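Local coordinates for protein ectonucleoside triphosphate diphosphohydrolase 4 (Homo sapiens, PDB 6WG5) that belongs to the GDA1/CD39 nucleoside phosphatase family and shares the general architecture of the actin-like ATPase clan, at residues K411-T416 and K440-K445; F387-E392 and A431-L436; G306-L311 and P316-C321. All blocks are in the same frame, centred on the assembly; numbering follows the deposited sequence.

Helix 436-456 ties the three contacts together. Contact 1 joins its early turns (440-445) to the end of helix 403-414, contact 2 uses the loop that leads into it, and contact 3 ends at Cys321, whose carbonyl O packs on Cys443 and Phe444. Contact 3 closes first along the chain; contacts 1 and 2 then interleave, in the order 387-392, 411-416, 431-436, 440-445. Centres lie about 12 Å apart for contacts 1 and 2, about 18 Å for 1 and 3, and about 28 Å for 2 and 3. A probable hydrogen bond from Gln442 NE2 to Cys390 O joins the interleaved pair. All three lie on the same side of the chain's centre, contact 3 merely touching the helix.

Contact 1 (K411-T416 and K440-K445); sequences KDYCAT and KYQCFK
Cys414 and Cys443 are joined by a disulfide, SG to SG 2.0 Å, with the bridge twisted to a chi3 of -128°. On both cysteines SG stands anti to the carbonyl carbon and beside the backbone N, and the two sulfurs meet midway between backbones whose CA atoms lie 5.7 Å apart. Cys443 loses the most surface here; its SG also sits at the edge of the Tyr413 ring, close to the ring plane, 3.7 Å from CD2 of that tyrosine, a sulfur-aromatic contact. This is a helix-to-helix disulfide, closing the 403-414 and 436-456 helices over an intervening stretch that includes helix 418-427, and Cys443 occupies a kink in the longer helix, where the N atoms of 443 and 444 lack their bonds to the preceding turn. Tyr413 lies beside the bridge. Its CE2 approaches Gln442 CG to 3.5 Å; CB and CG of Gln442 do the touching, and the amide plane stands 81° from the ring. The amide itself looks elsewhere, with OE1 bonding to Arg438. Across the same gap the phenol OH of Tyr413 hydrogen-bonds to Leu439 O, a polar fastening of the ring to the helix that carries Cys443.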
ATOM      1  N   LYS A 411      17.944  -1.887 -20.107  1.00 39.12           N
ATOM      2  CA  LYS A 411      18.408  -2.574 -21.307  1.00 38.04           C
ATOM      3  C   LYS A 411      19.835  -3.075 -21.134  1.00 36.28           C
ATOM      4  O   LYS A 411      20.154  -4.208 -21.512  1.00 40.28           O
ATOM      5  CB  LYS A 411      18.318  -1.645 -22.519  1.00 46.54           C
ATOM      6  CG  LYS A 411      17.292  -2.079 -23.554  1.00 54.12           C
ATOM      7  CD  LYS A 411      17.308  -1.196 -24.800  1.00 57.57           C
ATOM      8  CE  LYS A 411      16.448   0.050 -24.632  1.00 58.31           C
ATOM      9  NZ  LYS A 411      16.045   0.627 -25.948  1.00 58.19           N
ATOM     10  N   ASP A 412      20.709  -2.244 -20.562  1.00 30.81           N
ATOM     11  CA  ASP A 412      22.112  -2.619 -20.430  1.00 29.17           C
ATOM     12  C   ASP A 412      22.289  -3.771 -19.447  1.00 29.58           C
ATOM     13  O   ASP A 412      23.115  -4.663 -19.671  1.00 28.72           O
ATOM     14  CB  ASP A 412      22.938  -1.406 -19.998  1.00 33.60           C
ATOM     15  CG  ASP A 412      23.055  -0.360 -21.093  1.00 42.79           C
ATOM     16  OD1 ASP A 412      22.899  -0.719 -22.280  1.00 42.49           O
ATOM     17  OD2 ASP A 412      23.308   0.821 -20.769  1.00 48.89           O
ATOM     18  N   TYR A 413      21.525  -3.772 -18.353  1.00 29.13           N
ATOM     19  CA  TYR A 413      21.609  -4.873 -17.399  1.00 28.57           C
ATOM     20  C   TYR A 413      21.233  -6.196 -18.060  1.00 31.41           C
ATOM     21  O   TYR A 413      21.925  -7.206 -17.893  1.00 31.28           O
ATOM     22  CB  TYR A 413      20.709  -4.594 -16.193  1.00 25.99           C
ATOM     23  CG  TYR A 413      20.682  -5.721 -15.181  1.00 23.21           C
ATOM     24  CD1 TYR A 413      21.600  -5.769 -14.141  1.00 22.28           C
ATOM     25  CD2 TYR A 413      19.739  -6.740 -15.270  1.00 21.60           C
ATOM     26  CE1 TYR A 413      21.581  -6.798 -13.217  1.00 22.05           C
ATOM     27  CE2 TYR A 413      19.714  -7.775 -14.351  1.00 22.97           C
ATOM     28  CZ  TYR A 413      20.639  -7.799 -13.328  1.00 24.78           C
ATOM     29  OH  TYR A 413      20.622  -8.825 -12.409  1.00 27.97           O
ATOM     30  N   CYS A 414      20.139  -6.203 -18.826  1.00 38.01           N
ATOM     31  CA  CYS A 414      19.660  -7.443 -19.429  1.00 41.50           C
ATOM     32  C   CYS A 414      20.635  -7.977 -20.469  1.00 43.35           C
ATOM     33  O   CYS A 414      20.811  -9.194 -20.592  1.00 39.30           O
ATOM     34  CB  CYS A 414      18.280  -7.218 -20.046  1.00 44.52           C
ATOM     35  SG  CYS A 414      17.074  -6.826 -18.782  1.00 54.84           S
ATOM     36  N   ALA A 415      21.277  -7.088 -21.222  1.00 36.05           N
ATOM     37  CA  ALA A 415      22.211  -7.504 -22.257  1.00 35.07           C
ATOM     38  C   ALA A 415      23.562  -7.940 -21.702  1.00 39.11           C
ATOM     39  O   ALA A 415      24.442  -8.308 -22.487  1.00 44.59           O
ATOM     40  CB  ALA A 415      22.411  -6.366 -23.261  1.00 35.38           C
ATOM     41  N   THR A 416      23.749  -7.913 -20.384  1.00 41.81           N
ATOM     42  CA  THR A 416      25.006  -8.314 -19.768  1.00 40.05           C
ATOM     43  C   THR A 416      24.999  -9.817 -19.526  1.00 38.23           C
ATOM     44  O   THR A 416      24.025 -10.361 -18.998  1.00 38.80           O
ATOM     45  CB  THR A 416      25.221  -7.566 -18.450  1.00 39.39           C
ATOM     46  OG1 THR A 416      25.195  -6.154 -18.688  1.00 43.33           O
ATOM     47  CG2 THR A 416      26.559  -7.944 -17.819  1.00 38.51           C
ATOM     48  N   LYS A 440      18.344 -12.618 -11.031  1.00 31.94           N
ATOM     49  CA  LYS A 440      17.837 -13.440 -12.123  1.00 28.36           C
ATOM     50  C   LYS A 440      16.584 -12.845 -12.755  1.00 29.64           C
ATOM     51  O   LYS A 440      16.434 -12.876 -13.981  1.00 34.67           O
ATOM     52  CB  LYS A 440      17.556 -14.849 -11.606  1.00 26.16           C
ATOM     53  CG  LYS A 440      16.842 -15.767 -12.579  1.00 28.46           C
ATOM     54  CD  LYS A 440      16.890 -17.200 -12.065  1.00 30.91           C
ATOM     55  CE  LYS A 440      16.060 -18.150 -12.907  1.00 34.61           C
ATOM     56  NZ  LYS A 440      15.962 -19.487 -12.249  1.00 38.09           N
ATOM     57  N   TYR A 441      15.678 -12.299 -11.945  1.00 24.54           N
ATOM     58  CA  TYR A 441      14.374 -11.857 -12.425  1.00 23.26           C
ATOM     59  C   TYR A 441      14.262 -10.341 -12.536  1.00 22.53           C
ATOM     60  O   TYR A 441      13.165  -9.830 -12.790  1.00 24.07           O
ATOM     61  CB  TYR A 441      13.274 -12.408 -11.514  1.00 20.36           C
ATOM     62  CG  TYR A 441      13.200 -13.916 -11.543  1.00 19.93           C
ATOM     63  CD1 TYR A 441      12.715 -14.581 -12.661  1.00 30.11           C
ATOM     64  CD2 TYR A 441      13.623 -14.677 -10.461  1.00 25.89           C
ATOM     65  CE1 TYR A 441      12.652 -15.958 -12.703  1.00 28.51           C
ATOM     66  CE2 TYR A 441      13.561 -16.061 -10.493  1.00 26.88           C
ATOM     67  CZ  TYR A 441      13.074 -16.695 -11.618  1.00 28.27           C
ATOM     68  OH  TYR A 441      13.006 -18.071 -11.666  1.00 32.62           O
ATOM     69  N   GLN A 442      15.366  -9.610 -12.363  1.00 26.38           N
ATOM     70  CA  GLN A 442      15.336  -8.161 -12.544  1.00 30.33           C
ATOM     71  C   GLN A 442      14.814  -7.788 -13.925  1.00 29.14           C
ATOM     72  O   GLN A 442      14.036  -6.838 -14.067  1.00 27.00           O
ATOM     73  CB  GLN A 442      16.735  -7.580 -12.327  1.00 28.15           C
ATOM     74  CG  GLN A 442      16.970  -6.189 -12.935  1.00 26.99           C
ATOM     75  CD  GLN A 442      16.239  -5.083 -12.197  1.00 26.27           C
ATOM     76  OE1 GLN A 442      15.842  -5.242 -11.043  1.00 27.49           O
ATOM     77  NE2 GLN A 442      16.060  -3.951 -12.865  1.00 24.57           N
ATOM     78  N   CYS A 443      15.242  -8.512 -14.959  1.00 37.48           N
ATOM     79  CA  CYS A 443      14.880  -8.142 -16.322  1.00 38.98           C
ATOM     80  C   CYS A 443      13.380  -8.235 -16.539  1.00 31.63           C
ATOM     81  O   CYS A 443      12.736  -7.264 -16.948  1.00 28.40           O
ATOM     82  CB  CYS A 443      15.630  -9.020 -17.319  1.00 46.72           C
ATOM     83  SG  CYS A 443      17.280  -8.407 -17.516  1.00 61.50           S
ATOM     84  N   PHE A 444      12.803  -9.409 -16.280  1.00 22.59           N
ATOM     85  CA  PHE A 444      11.363  -9.557 -16.431  1.00 20.97           C
ATOM     86  C   PHE A 444      10.623  -8.520 -15.596  1.00 25.08           C
ATOM     87  O   PHE A 444       9.701  -7.856 -16.084  1.00 24.57           O
ATOM     88  CB  PHE A 444      10.926 -10.967 -16.039  1.00 21.24           C
ATOM     89  CG  PHE A 444       9.441 -11.164 -16.107  1.00 19.82           C
ATOM     90  CD1 PHE A 444       8.850 -11.670 -17.250  1.00 19.04           C
ATOM     91  CD2 PHE A 444       8.633 -10.814 -15.039  1.00 22.29           C
ATOM     92  CE1 PHE A 444       7.485 -11.839 -17.319  1.00 22.77           C
ATOM     93  CE2 PHE A 444       7.267 -10.976 -15.105  1.00 24.38           C
ATOM     94  CZ  PHE A 444       6.691 -11.488 -16.248  1.00 21.80           C
ATOM     95  N   LYS A 445      11.024  -8.357 -14.332  1.00 23.12           N
ATOM     96  CA  LYS A 445      10.281  -7.477 -13.437  1.00 21.54           C
ATOM     97  C   LYS A 445      10.451  -6.011 -13.808  1.00 23.30           C
ATOM     98  O   LYS A 445       9.508  -5.227 -13.660  1.00 26.08           O
ATOM     99  CB  LYS A 445      10.712  -7.725 -11.995  1.00 20.84           C
ATOM    100  CG  LYS A 445      10.137  -9.012 -11.415  1.00 24.32           C
ATOM    101  CD  LYS A 445      10.982  -9.540 -10.275  1.00 22.38           C
ATOM    102  CE  LYS A 445      10.224  -9.540  -8.971  1.00 25.22           C
ATOM    103  NZ  LYS A 445      11.110  -9.927  -7.839  1.00 30.09           N
TER

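Contact 2 (F387-E392 and A431-L436); sequences FYYCTE and ASHADL
Tyr389 and His433 lay their rings against each other in an offset stack, with centroids 4.6 Å apart and planes inclined by 19°. The tight spot is small: His433 CE1 sits over one face of the tyrosine ring, displaced toward its rim, and approaches Tyr389 CE1 to 3.4 Å. The imidazole reaches this position because CG is anti to the backbone N (chi1 179°), which extends the ring from the loop toward helix 386-392. Its ND1 is hydrogen-bonded to Asp393, just past the end of that helix, a second hold that limits how the ring can turn. Around this stack the fit is much looser. Ala431 CB is 4.5 Å from Glu392 O, Glu392 OE2 stays 5.2 Å from Ala431 CB, and His433 itself is largely exposed to solvent. Arg438 of helix 436-456 also packs against Tyr389. The backbone behind His433 is a type I beta turn from Ala431 to Ala434, closed by Ala434 N to Ala431 O at 2.9 Å, and the chain then enters helix 436-456 through Asp435, whose OD1 accepts from Arg438 N: a beta turn followed directly by a side-chain N-cap.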
ATOM      1  N   PHE A 387       8.518  -1.288  -7.555  1.00 17.87           N
ATOM      2  CA  PHE A 387       8.859  -0.008  -8.165  1.00 22.64           C
ATOM      3  C   PHE A 387      10.183   0.525  -7.631  1.00 24.26           C
ATOM      4  O   PHE A 387      10.915   1.207  -8.357  1.00 27.04           O
ATOM      5  CB  PHE A 387       7.740   1.005  -7.931  1.00 23.81           C
ATOM      6  CG  PHE A 387       6.515   0.752  -8.757  1.00 25.56           C
ATOM      7  CD1 PHE A 387       6.489   1.094 -10.100  1.00 28.51           C
ATOM      8  CD2 PHE A 387       5.388   0.170  -8.196  1.00 24.07           C
ATOM      9  CE1 PHE A 387       5.362   0.859 -10.869  1.00 27.45           C
ATOM     10  CE2 PHE A 387       4.260  -0.068  -8.958  1.00 25.43           C
ATOM     11  CZ  PHE A 387       4.247   0.279 -10.296  1.00 27.21           C
ATOM     12  N   TYR A 388      10.511   0.223  -6.376  1.00 18.52           N
ATOM     13  CA  TYR A 388      11.795   0.607  -5.809  1.00 23.79           C
ATOM     14  C   TYR A 388      12.865  -0.453  -6.041  1.00 23.85           C
ATOM     15  O   TYR A 388      13.998  -0.121  -6.406  1.00 23.48           O
ATOM     16  CB  TYR A 388      11.646   0.874  -4.309  1.00 17.55           C
ATOM     17  CG  TYR A 388      12.917   1.351  -3.649  1.00 26.08           C
ATOM     18  CD1 TYR A 388      13.323   2.673  -3.760  1.00 25.53           C
ATOM     19  CD2 TYR A 388      13.712   0.481  -2.914  1.00 25.04           C
ATOM     20  CE1 TYR A 388      14.484   3.118  -3.156  1.00 31.29           C
ATOM     21  CE2 TYR A 388      14.877   0.916  -2.308  1.00 26.62           C
ATOM     22  CZ  TYR A 388      15.257   2.235  -2.432  1.00 31.56           C
ATOM     23  OH  TYR A 388      16.416   2.677  -1.833  1.00 33.57           O
ATOM     24  N   TYR A 389      12.528  -1.728  -5.836  1.00 24.73           N
ATOM     25  CA  TYR A 389      13.509  -2.793  -6.015  1.00 25.10           C
ATOM     26  C   TYR A 389      14.008  -2.850  -7.456  1.00 23.94           C
ATOM     27  O   TYR A 389      15.189  -3.120  -7.700  1.00 26.49           O
ATOM     28  CB  TYR A 389      12.902  -4.135  -5.607  1.00 22.86           C
ATOM     29  CG  TYR A 389      12.421  -4.188  -4.176  1.00 24.96           C
ATOM     30  CD1 TYR A 389      13.130  -3.566  -3.157  1.00 29.98           C
ATOM     31  CD2 TYR A 389      11.252  -4.858  -3.842  1.00 29.12           C
ATOM     32  CE1 TYR A 389      12.693  -3.614  -1.848  1.00 32.18           C
ATOM     33  CE2 TYR A 389      10.806  -4.910  -2.534  1.00 32.75           C
ATOM     34  CZ  TYR A 389      11.531  -4.287  -1.543  1.00 33.88           C
ATOM     35  OH  TYR A 389      11.091  -4.336  -0.240  1.00 40.29           O
ATOM     36  N   CYS A 390      13.127  -2.595  -8.423  1.00 22.61           N
ATOM     37  CA  CYS A 390      13.505  -2.677  -9.827  1.00 20.94           C
ATOM     38  C   CYS A 390      14.269  -1.452 -10.314  1.00 26.22           C
ATOM     39  O   CYS A 390      14.869  -1.511 -11.394  1.00 29.87           O
ATOM     40  CB  CYS A 390      12.265  -2.880 -10.697  1.00 22.09           C
ATOM     41  SG  CYS A 390      11.508  -4.519 -10.542  1.00 32.08           S
ATOM     42  N   THR A 391      14.258  -0.352  -9.562  1.00 21.43           N
ATOM     43  CA  THR A 391      15.045   0.823  -9.918  1.00 22.41           C
ATOM     44  C   THR A 391      16.329   0.947  -9.112  1.00 21.83           C
ATOM     45  O   THR A 391      17.293   1.541  -9.601  1.00 25.44           O
ATOM     46  CB  THR A 391      14.226   2.109  -9.730  1.00 22.49           C
ATOM     47  OG1 THR A 391      13.747   2.192  -8.381  1.00 23.40           O
ATOM     48  CG2 THR A 391      13.048   2.153 -10.694  1.00 18.18           C
ATOM     49  N   GLU A 392      16.373   0.394  -7.901  1.00 21.39           N
ATOM     50  CA  GLU A 392      17.488   0.609  -6.987  1.00 25.96           C
ATOM     51  C   GLU A 392      18.374  -0.611  -6.781  1.00 24.48           C
ATOM     52  O   GLU A 392      19.598  -0.472  -6.763  1.00 28.33           O
ATOM     53  CB  GLU A 392      16.964   1.069  -5.621  1.00 27.33           C
ATOM     54  CG  GLU A 392      18.054   1.300  -4.586  1.00 25.92           C
ATOM     55  CD  GLU A 392      19.088   2.307  -5.045  1.00 32.26           C
ATOM     56  OE1 GLU A 392      18.744   3.168  -5.886  1.00 32.68           O
ATOM     57  OE2 GLU A 392      20.243   2.234  -4.572  1.00 37.09           O
ATOM     58  N   ALA A 431      22.975  -3.541  -4.290  1.00 28.81           N
ATOM     59  CA  ALA A 431      22.467  -3.238  -2.960  1.00 29.85           C
ATOM     60  C   ALA A 431      22.474  -4.490  -2.094  1.00 30.80           C
ATOM     61  O   ALA A 431      22.220  -5.598  -2.572  1.00 28.60           O
ATOM     62  CB  ALA A 431      21.053  -2.666  -3.052  1.00 25.81           C
ATOM     63  N   SER A 432      22.768  -4.308  -0.804  1.00 42.45           N
ATOM     64  CA  SER A 432      22.796  -5.438   0.117  1.00 48.63           C
ATOM     65  C   SER A 432      21.456  -6.159   0.183  1.00 49.25           C
ATOM     66  O   SER A 432      21.409  -7.315   0.621  1.00 49.93           O
ATOM     67  CB  SER A 432      23.206  -4.964   1.512  1.00 49.82           C
ATOM     68  OG  SER A 432      22.338  -3.946   1.980  1.00 57.86           O
ATOM     69  N   HIS A 433      20.370  -5.508  -0.239  1.00 45.27           N
ATOM     70  CA  HIS A 433      19.063  -6.155  -0.266  1.00 46.74           C
ATOM     71  C   HIS A 433      18.932  -7.147  -1.414  1.00 48.95           C
ATOM     72  O   HIS A 433      18.091  -8.050  -1.343  1.00 55.78           O
ATOM     73  CB  HIS A 433      17.961  -5.097  -0.374  1.00 44.58           C
ATOM     74  CG  HIS A 433      16.577  -5.667  -0.444  1.00 51.03           C
ATOM     75  ND1 HIS A 433      15.873  -5.773  -1.625  1.00 54.05           N
ATOM     76  CD2 HIS A 433      15.765  -6.161   0.521  1.00 53.39           C
ATOM     77  CE1 HIS A 433      14.689  -6.308  -1.384  1.00 49.91           C
ATOM     78  NE2 HIS A 433      14.598  -6.552  -0.089  1.00 50.14           N
ATOM     79  N   ALA A 434      19.744  -7.007  -2.458  1.00 29.51           N
ATOM     80  CA  ALA A 434      19.581  -7.808  -3.662  1.00 28.21           C
ATOM     81  C   ALA A 434      20.164  -9.200  -3.459  1.00 30.38           C
ATOM     82  O   ALA A 434      21.319  -9.346  -3.049  1.00 31.18           O
ATOM     83  CB  ALA A 434      20.253  -7.125  -4.852  1.00 24.63           C
ATOM     84  N   ASP A 435      19.358 -10.216  -3.746  1.00 29.54           N
ATOM     85  CA  ASP A 435      19.768 -11.611  -3.695  1.00 27.91           C
ATOM     86  C   ASP A 435      19.819 -12.170  -5.115  1.00 31.08           C
ATOM     87  O   ASP A 435      19.624 -11.452  -6.098  1.00 30.07           O
ATOM     88  CB  ASP A 435      18.816 -12.416  -2.805  1.00 29.25           C
ATOM     89  CG  ASP A 435      17.362 -12.250  -3.200  1.00 33.93           C
ATOM     90  OD1 ASP A 435      17.097 -11.742  -4.310  1.00 33.41           O
ATOM     91  OD2 ASP A 435      16.481 -12.634  -2.400  1.00 39.79           O
ATOM     92  N   LEU A 436      20.088 -13.474  -5.218  1.00 38.71           N
ATOM     93  CA  LEU A 436      20.199 -14.094  -6.534  1.00 35.95           C
ATOM     94  C   LEU A 436      18.867 -14.101  -7.270  1.00 35.11           C
ATOM     95  O   LEU A 436      18.843 -14.023  -8.504  1.00 38.30           O
ATOM     96  CB  LEU A 436      20.744 -15.514  -6.398  1.00 35.95           C
ATOM     97  CG  LEU A 436      22.255 -15.593  -6.162  1.00 42.48           C
ATOM     98  CD1 LEU A 436      22.660 -16.995  -5.741  1.00 44.33           C
ATOM     99  CD2 LEU A 436      23.034 -15.158  -7.404  1.00 37.90           C
TER

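Contact 3 (G306-L311 and P316-C321); sequences GKQTGL and PYLDPC
Between Lys307 and Pro316 a single water donates to both backbone carbonyls, reaching Pro316 O at 2.7 Å and Lys307 O at 3.1 Å. The two oxygens are themselves 4.3 Å apart, so the water lets two acceptors face each other across the loop. The direct link comes next along the chain, where Leu318 N donates to Gln308 OE1 at 3.2 Å. The bond is fairly straight at the hydrogen (161°), yet the donor stands well above the plane of the amide, 54° out of it, and is not directed at a lone pair. Gln308 can make it because its chain runs out extended beyond CG, passing Pro316 O on the way. Beyond the bond, the flat amide lies against the leucine: Gln308 CD is 3.5 Å from Leu318 CG, and NE2 is equally close to CD1, the two side chains crossing at about a right angle. Gln308 therefore has the greatest share of buried surface, held by its polar end and covered by an apolar branch. The backbone O of Gln308 lies at the edge of the Tyr317 ring, near its plane, while Ile294 of helix 283-296 packs on the same tyrosine. Gly310, with a positive phi of 85°, brings the loop backbone up against Pro316 and also bonds to Tyr338 of strand 335-341. Strand 317-319 pairs in parallel with that strand, forming one margin of a small three-stranded mixed sheet. Past it, Cys321 N donates to Asp319 OD2, and Cys321 forms a disulfide with Cys348. The whole is a loop folded back on an edge strand that ends in an Asx turn.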
ATOM      1  N   GLY A 306      10.215 -26.085 -34.690  1.00 37.75           N
ATOM      2  CA  GLY A 306      11.437 -25.316 -34.653  1.00 37.73           C
ATOM      3  C   GLY A 306      12.521 -25.992 -33.838  1.00 39.47           C
ATOM      4  O   GLY A 306      12.520 -27.210 -33.633  1.00 44.17           O
ATOM      5  N   LYS A 307      13.468 -25.180 -33.367  1.00 44.67           N
ATOM      6  CA  LYS A 307      14.553 -25.659 -32.518  1.00 47.51           C
ATOM      7  C   LYS A 307      14.498 -25.056 -31.120  1.00 49.41           C
ATOM      8  O   LYS A 307      15.478 -25.154 -30.372  1.00 50.49           O
ATOM      9  CB  LYS A 307      15.905 -25.364 -33.174  1.00 52.26           C
ATOM     10  CG  LYS A 307      16.305 -26.397 -34.219  1.00 55.28           C
ATOM     11  CD  LYS A 307      17.425 -25.903 -35.118  1.00 59.68           C
ATOM     12  CE  LYS A 307      17.768 -26.938 -36.177  1.00 65.13           C
ATOM     13  NZ  LYS A 307      18.721 -26.417 -37.193  1.00 70.01           N
ATOM     14  N   GLN A 308      13.376 -24.442 -30.747  1.00 51.35           N
ATOM     15  CA  GLN A 308      13.165 -23.892 -29.414  1.00 48.00           C
ATOM     16  C   GLN A 308      12.030 -24.623 -28.710  1.00 47.90           C
ATOM     17  O   GLN A 308      11.234 -24.023 -27.980  1.00 46.66           O
ATOM     18  CB  GLN A 308      12.866 -22.398 -29.478  1.00 43.19           C
ATOM     19  CG  GLN A 308      13.952 -21.559 -30.118  1.00 39.86           C
ATOM     20  CD  GLN A 308      13.660 -20.077 -30.011  1.00 40.93           C
ATOM     21  OE1 GLN A 308      12.987 -19.632 -29.081  1.00 42.74           O
ATOM     22  NE2 GLN A 308      14.158 -19.304 -30.968  1.00 41.53           N
ATOM     23  N   THR A 309      11.932 -25.933 -28.934  1.00 43.66           N
ATOM     24  CA  THR A 309      10.870 -26.706 -28.301  1.00 46.70           C
ATOM     25  C   THR A 309      11.026 -26.725 -26.785  1.00 45.02           C
ATOM     26  O   THR A 309      10.026 -26.739 -26.059  1.00 41.48           O
ATOM     27  CB  THR A 309      10.850 -28.129 -28.866  1.00 51.12           C
ATOM     28  OG1 THR A 309       9.783 -28.875 -28.268  1.00 56.43           O
ATOM     29  CG2 THR A 309      12.169 -28.836 -28.608  1.00 48.41           C
ATOM     30  N   GLY A 310      12.261 -26.710 -26.290  1.00 49.53           N
ATOM     31  CA  GLY A 310      12.519 -26.674 -24.864  1.00 47.30           C
ATOM     32  C   GLY A 310      12.533 -28.019 -24.171  1.00 49.11           C
ATOM     33  O   GLY A 310      12.652 -28.060 -22.941  1.00 46.56           O
ATOM     34  N   LEU A 311      12.433 -29.120 -24.914  1.00 47.13           N
ATOM     35  CA  LEU A 311      12.307 -30.437 -24.302  1.00 51.36           C
ATOM     36  C   LEU A 311      13.634 -30.989 -23.794  1.00 49.97           C
ATOM     37  O   LEU A 311      13.628 -31.835 -22.893  1.00 44.75           O
ATOM     38  CB  LEU A 311      11.687 -31.409 -25.308  1.00 54.37           C
ATOM     39  CG  LEU A 311      10.231 -31.093 -25.656  1.00 48.91           C
ATOM     40  CD1 LEU A 311       9.831 -31.746 -26.969  1.00 51.34           C
ATOM     41  CD2 LEU A 311       9.309 -31.545 -24.535  1.00 45.08           C
ATOM     42  N   PRO A 316      16.737 -25.245 -26.235  1.00 52.25           N
ATOM     43  CA  PRO A 316      15.981 -24.520 -25.213  1.00 48.56           C
ATOM     44  C   PRO A 316      15.166 -23.377 -25.792  1.00 44.12           C
ATOM     45  O   PRO A 316      15.495 -22.802 -26.832  1.00 43.50           O
ATOM     46  CB  PRO A 316      17.081 -23.990 -24.287  1.00 46.24           C
ATOM     47  CG  PRO A 316      18.226 -23.740 -25.212  1.00 48.92           C
ATOM     48  CD  PRO A 316      18.138 -24.791 -26.301  1.00 51.65           C
ATOM     49  N   TYR A 317      14.083 -23.053 -25.092  1.00 39.55           N
ATOM     50  CA  TYR A 317      13.302 -21.874 -25.429  1.00 41.08           C
ATOM     51  C   TYR A 317      14.116 -20.623 -25.121  1.00 37.04           C
ATOM     52  O   TYR A 317      14.667 -20.484 -24.025  1.00 35.86           O
ATOM     53  CB  TYR A 317      11.991 -21.868 -24.645  1.00 39.74           C
ATOM     54  CG  TYR A 317      11.060 -20.737 -25.011  1.00 38.89           C
ATOM     55  CD1 TYR A 317      10.984 -19.590 -24.228  1.00 36.67           C
ATOM     56  CD2 TYR A 317      10.254 -20.816 -26.137  1.00 38.69           C
ATOM     57  CE1 TYR A 317      10.130 -18.556 -24.561  1.00 32.96           C
ATOM     58  CE2 TYR A 317       9.398 -19.788 -26.478  1.00 38.56           C
ATOM     59  CZ  TYR A 317       9.340 -18.661 -25.688  1.00 37.15           C
ATOM     60  OH  TYR A 317       8.486 -17.641 -26.033  1.00 43.57           O
ATOM     61  N   LEU A 318      14.204 -19.718 -26.090  1.00 31.96           N
ATOM     62  CA  LEU A 318      14.992 -18.501 -25.936  1.00 35.14           C
ATOM     63  C   LEU A 318      14.106 -17.428 -25.318  1.00 36.31           C
ATOM     64  O   LEU A 318      13.237 -16.863 -25.991  1.00 38.18           O
ATOM     65  CB  LEU A 318      15.564 -18.052 -27.280  1.00 38.65           C
ATOM     66  CG  LEU A 318      16.416 -19.097 -28.007  1.00 38.85           C
ATOM     67  CD1 LEU A 318      17.050 -18.486 -29.243  1.00 38.52           C
ATOM     68  CD2 LEU A 318      17.491 -19.679 -27.095  1.00 41.25           C
ATOM     69  N   ASP A 319      14.328 -17.152 -24.034  1.00 36.38           N
ATOM     70  CA  ASP A 319      13.480 -16.240 -23.284  1.00 31.96           C
ATOM     71  C   ASP A 319      14.117 -14.859 -23.266  1.00 32.80           C
ATOM     72  O   ASP A 319      15.171 -14.686 -22.636  1.00 33.79           O
ATOM     73  CB  ASP A 319      13.281 -16.752 -21.860  1.00 35.93           C
ATOM     74  CG  ASP A 319      12.293 -15.913 -21.070  1.00 35.76           C
ATOM     75  OD1 ASP A 319      12.196 -16.113 -19.841  1.00 35.27           O
ATOM     76  OD2 ASP A 319      11.619 -15.053 -21.680  1.00 32.01           O
ATOM     77  N   PRO A 320      13.535 -13.852 -23.926  1.00 34.92           N
ATOM     78  CA  PRO A 320      14.124 -12.506 -23.874  1.00 29.87           C
ATOM     79  C   PRO A 320      13.995 -11.844 -22.516  1.00 35.17           C
ATOM     80  O   PRO A 320      14.680 -10.842 -22.267  1.00 36.82           O
ATOM     81  CB  PRO A 320      13.334 -11.738 -24.938  1.00 32.11           C
ATOM     82  CG  PRO A 320      12.003 -12.411 -24.960  1.00 31.42           C
ATOM     83  CD  PRO A 320      12.276 -13.869 -24.695  1.00 34.44           C
ATOM     84  N   CYS A 321      13.146 -12.370 -21.637  1.00 35.81           N
ATOM     85  CA  CYS A 321      12.926 -11.810 -20.314  1.00 34.25           C
ATOM     86  C   CYS A 321      13.909 -12.338 -19.276  1.00 36.40           C
ATOM     87  O   CYS A 321      13.720 -12.090 -18.081  1.00 39.88           O
ATOM     88  CB  CYS A 321      11.493 -12.097 -19.864  1.00 36.02           C
ATOM     89  SG  CYS A 321      10.236 -11.262 -20.858  1.00 43.05           S
TER
HETATM   90  O   HOH W   1      17.226 -23.082 -28.948  1.00 44.92           O